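Local coordinates for mannosylglycerate hydrolase MGH1-like glycoside hydrolase domain-containing protein (Thermus thermophilus HB8, PDB 4WVA) that hydrolyses mannosylglycerate, a solute made under osmotic stress, to mannose and glycerate, and splits glucosylglycerate with similar efficiency, at residues L69-F74 against I101-V106. Sequence-based numbering, arbitrary orientation.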
loop_
_atom_site.group_PDB
_atom_site.type_symbol
_atom_site.label_atom_id
_atom_site.label_comp_id
_atom_site.label_asym_id
_atom_site.label_seq_id
_atom_site.Cartn_x
_atom_site.Cartn_y
_atom_site.Cartn_z
ATOM N N LEU A 69 19.550 -14.859 -16.499
ATOM C CA LEU A 69 19.957 -16.018 -15.710
ATOM C C LEU A 69 19.102 -17.196 -16.154
ATOM O O LEU A 69 17.883 -17.154 -16.040
ATOM C CB LEU A 69 19.785 -15.735 -14.222
ATOM C CG LEU A 69 20.495 -16.712 -13.282
ATOM C CD1 LEU A 69 21.998 -16.612 -13.395
ATOM C CD2 LEU A 69 20.068 -16.427 -11.855
ATOM N N PRO A 70 19.722 -18.252 -16.688
ATOM C CA PRO A 70 18.979 -19.372 -17.260
ATOM C C PRO A 70 18.533 -20.351 -16.187
ATOM O O PRO A 70 19.153 -20.389 -15.126
ATOM C CB PRO A 70 20.020 -20.041 -18.150
ATOM C CG PRO A 70 21.286 -19.810 -17.429
ATOM C CD PRO A 70 21.170 -18.473 -16.750
ATOM N N HIS A 71 17.504 -21.148 -16.451
ATOM C CA HIS A 71 17.011 -22.070 -15.417
ATOM C C HIS A 71 17.911 -23.282 -15.209
ATOM O O HIS A 71 17.921 -23.835 -14.125
ATOM C CB HIS A 71 15.553 -22.458 -15.630
ATOM C CG HIS A 71 15.322 -23.637 -16.515
ATOM N ND1 HIS A 71 15.788 -23.719 -17.813
ATOM C CD2 HIS A 71 14.563 -24.739 -16.317
ATOM C CE1 HIS A 71 15.348 -24.839 -18.361
ATOM N NE2 HIS A 71 14.604 -25.476 -17.471
ATOM N N ILE A 72 18.727 -23.635 -16.207
ATOM C CA ILE A 72 19.693 -24.723 -16.041
ATOM C C ILE A 72 21.071 -24.300 -16.530
ATOM O O ILE A 72 21.184 -23.707 -17.605
ATOM C CB ILE A 72 19.283 -26.029 -16.783
ATOM C CG1 ILE A 72 17.876 -26.492 -16.404
ATOM C CG2 ILE A 72 20.266 -27.154 -16.441
ATOM C CD1 ILE A 72 17.343 -27.620 -17.277
ATOM N N VAL A 73 22.093 -24.594 -15.721
ATOM C CA VAL A 73 23.487 -24.534 -16.120
ATOM C C VAL A 73 23.956 -25.980 -16.297
ATOM O O VAL A 73 23.986 -26.767 -15.329
ATOM C CB VAL A 73 24.381 -23.824 -15.088
ATOM C CG1 VAL A 73 25.797 -23.681 -15.610
ATOM C CG2 VAL A 73 23.827 -22.450 -14.751
ATOM N N PHE A 74 24.316 -26.323 -17.530
ATOM C CA PHE A 74 24.657 -27.714 -17.881
ATOM C C PHE A 74 26.134 -28.039 -17.575
ATOM O O PHE A 74 26.926 -28.402 -18.475
ATOM C CB PHE A 74 24.325 -27.999 -19.357
ATOM C CG PHE A 74 22.850 -27.940 -19.688
ATOM C CD1 PHE A 74 21.967 -28.849 -19.131
ATOM C CD2 PHE A 74 22.336 -26.989 -20.576
ATOM C CE1 PHE A 74 20.615 -28.827 -19.447
ATOM C CE2 PHE A 74 20.984 -26.962 -20.887
ATOM C CZ PHE A 74 20.119 -27.882 -20.325
ATOM N N ILE A 101 15.891 -20.287 -21.277
ATOM C CA ILE A 101 14.731 -19.734 -20.569
ATOM C C ILE A 101 15.135 -19.521 -19.108
ATOM O O ILE A 101 16.202 -19.955 -18.690
ATOM C CB ILE A 101 13.509 -20.661 -20.639
ATOM C CG1 ILE A 101 13.839 -22.063 -20.086
ATOM C CG2 ILE A 101 12.971 -20.747 -22.068
ATOM C CD1 ILE A 101 12.647 -22.977 -19.911
ATOM N N THR A 102 14.274 -18.854 -18.334
ATOM C CA THR A 102 14.595 -18.514 -16.951
ATOM C C THR A 102 13.693 -19.259 -15.949
ATOM O O THR A 102 13.051 -20.248 -16.298
ATOM C CB THR A 102 14.591 -16.977 -16.774
ATOM O OG1 THR A 102 15.209 -16.609 -15.530
ATOM C CG2 THR A 102 13.205 -16.372 -16.893
ATOM N N GLN A 103 13.700 -18.813 -14.692
ATOM C CA GLN A 103 12.900 -19.464 -13.634
ATOM C C GLN A 103 12.604 -18.415 -12.567
ATOM O O GLN A 103 13.154 -17.325 -12.614
ATOM C CB GLN A 103 13.645 -20.651 -13.014
ATOM C CG GLN A 103 13.012 -22.000 -13.324
ATOM C CD GLN A 103 13.634 -23.151 -12.537
ATOM O OE1 GLN A 103 14.646 -22.990 -11.823
ATOM N NE2 GLN A 103 13.035 -24.314 -12.659
ATOM N N PRO A 104 11.745 -18.747 -11.587
ATOM C CA PRO A 104 11.361 -17.682 -10.655
ATOM C C PRO A 104 12.554 -17.093 -9.890
ATOM O O PRO A 104 13.363 -17.839 -9.319
ATOM C CB PRO A 104 10.381 -18.391 -9.708
ATOM C CG PRO A 104 9.815 -19.493 -10.549
ATOM C CD PRO A 104 10.986 -19.981 -11.334
ATOM N N PRO A 105 12.655 -15.753 -9.862
ATOM C CA PRO A 105 13.875 -15.085 -9.418
ATOM C C PRO A 105 13.903 -14.914 -7.901
ATOM O O PRO A 105 13.885 -13.807 -7.402
ATOM C CB PRO A 105 13.816 -13.756 -10.153
ATOM C CG PRO A 105 12.368 -13.477 -10.314
ATOM C CD PRO A 105 11.738 -14.816 -10.560
ATOM N N VAL A 106 13.924 -16.031 -7.177
ATOM C CA VAL A 106 13.948 -15.976 -5.718
ATOM C C VAL A 106 15.348 -15.610 -5.195
ATOM O O VAL A 106 15.526 -15.324 -4.011
ATOM C CB VAL A 106 13.420 -17.294 -5.129
ATOM C CG1 VAL A 106 14.432 -18.373 -5.281
ATOM C CG2 VAL A 106 13.072 -17.147 -3.649
#
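H71 packs against both I101 and Q103, and its imidazole, just ahead of strand 72-74, is held between aliphatic carbons on its two faces. I101 CD1 lies over one face, 3.9 Å from the centroid of the H71 ring, a CH-pi contact; I72 CG1, from the same segment as H71, covers the opposite face. With H71 chi1 at 88°, CG sits between the backbone N and the carbonyl carbon, which turns the ring alongside the I101 side chain, and I101 CG1 comes within 3.4 Å of H71 ND1. That nitrogen is hydrogen-bonded to S99 OG, which helps fix the rotation of the ring.

Q103 comes from another direction. Its CG packs 3.5 Å from H71 CB; the chain runs extended beyond CG, and with OE1 held by the backbone N of W34 the NE2 end lies at the ring edge, near its plane, 4.0 Å from H71 CD2. The amide is turned 71° from the imidazole.

Two hydrogen bonds join the segments beside this packing, one between backbones and one from a side chain. H71 N donates to I101 O (2.9 Å) in a bent bond, and the same oxygen takes a CA-H...O contact from P70 CA, 3.2 Å away. A T102 chi1 of -166° swings OG1 away from its own N and onto L69 O, 2.8 Å away, nearly in line with the C=O bond. T102 O, buried beside H71 CB, has no polar partner in the model.

An alanine in place of H71 would probably leave S99 OG without its imidazole mate and open a gap between I101 and Q103, freeing the Q103 chain to shift.

Q103 and W34 probably both belong to the substrate-binding site, and a bound Tris lies about 5 Å from the Q103 side chain. The arrangement is consistent with H71 as a second-shell residue that positions Q103 at the substrate pocket of a GH63 (alpha/alpha)6-barrel.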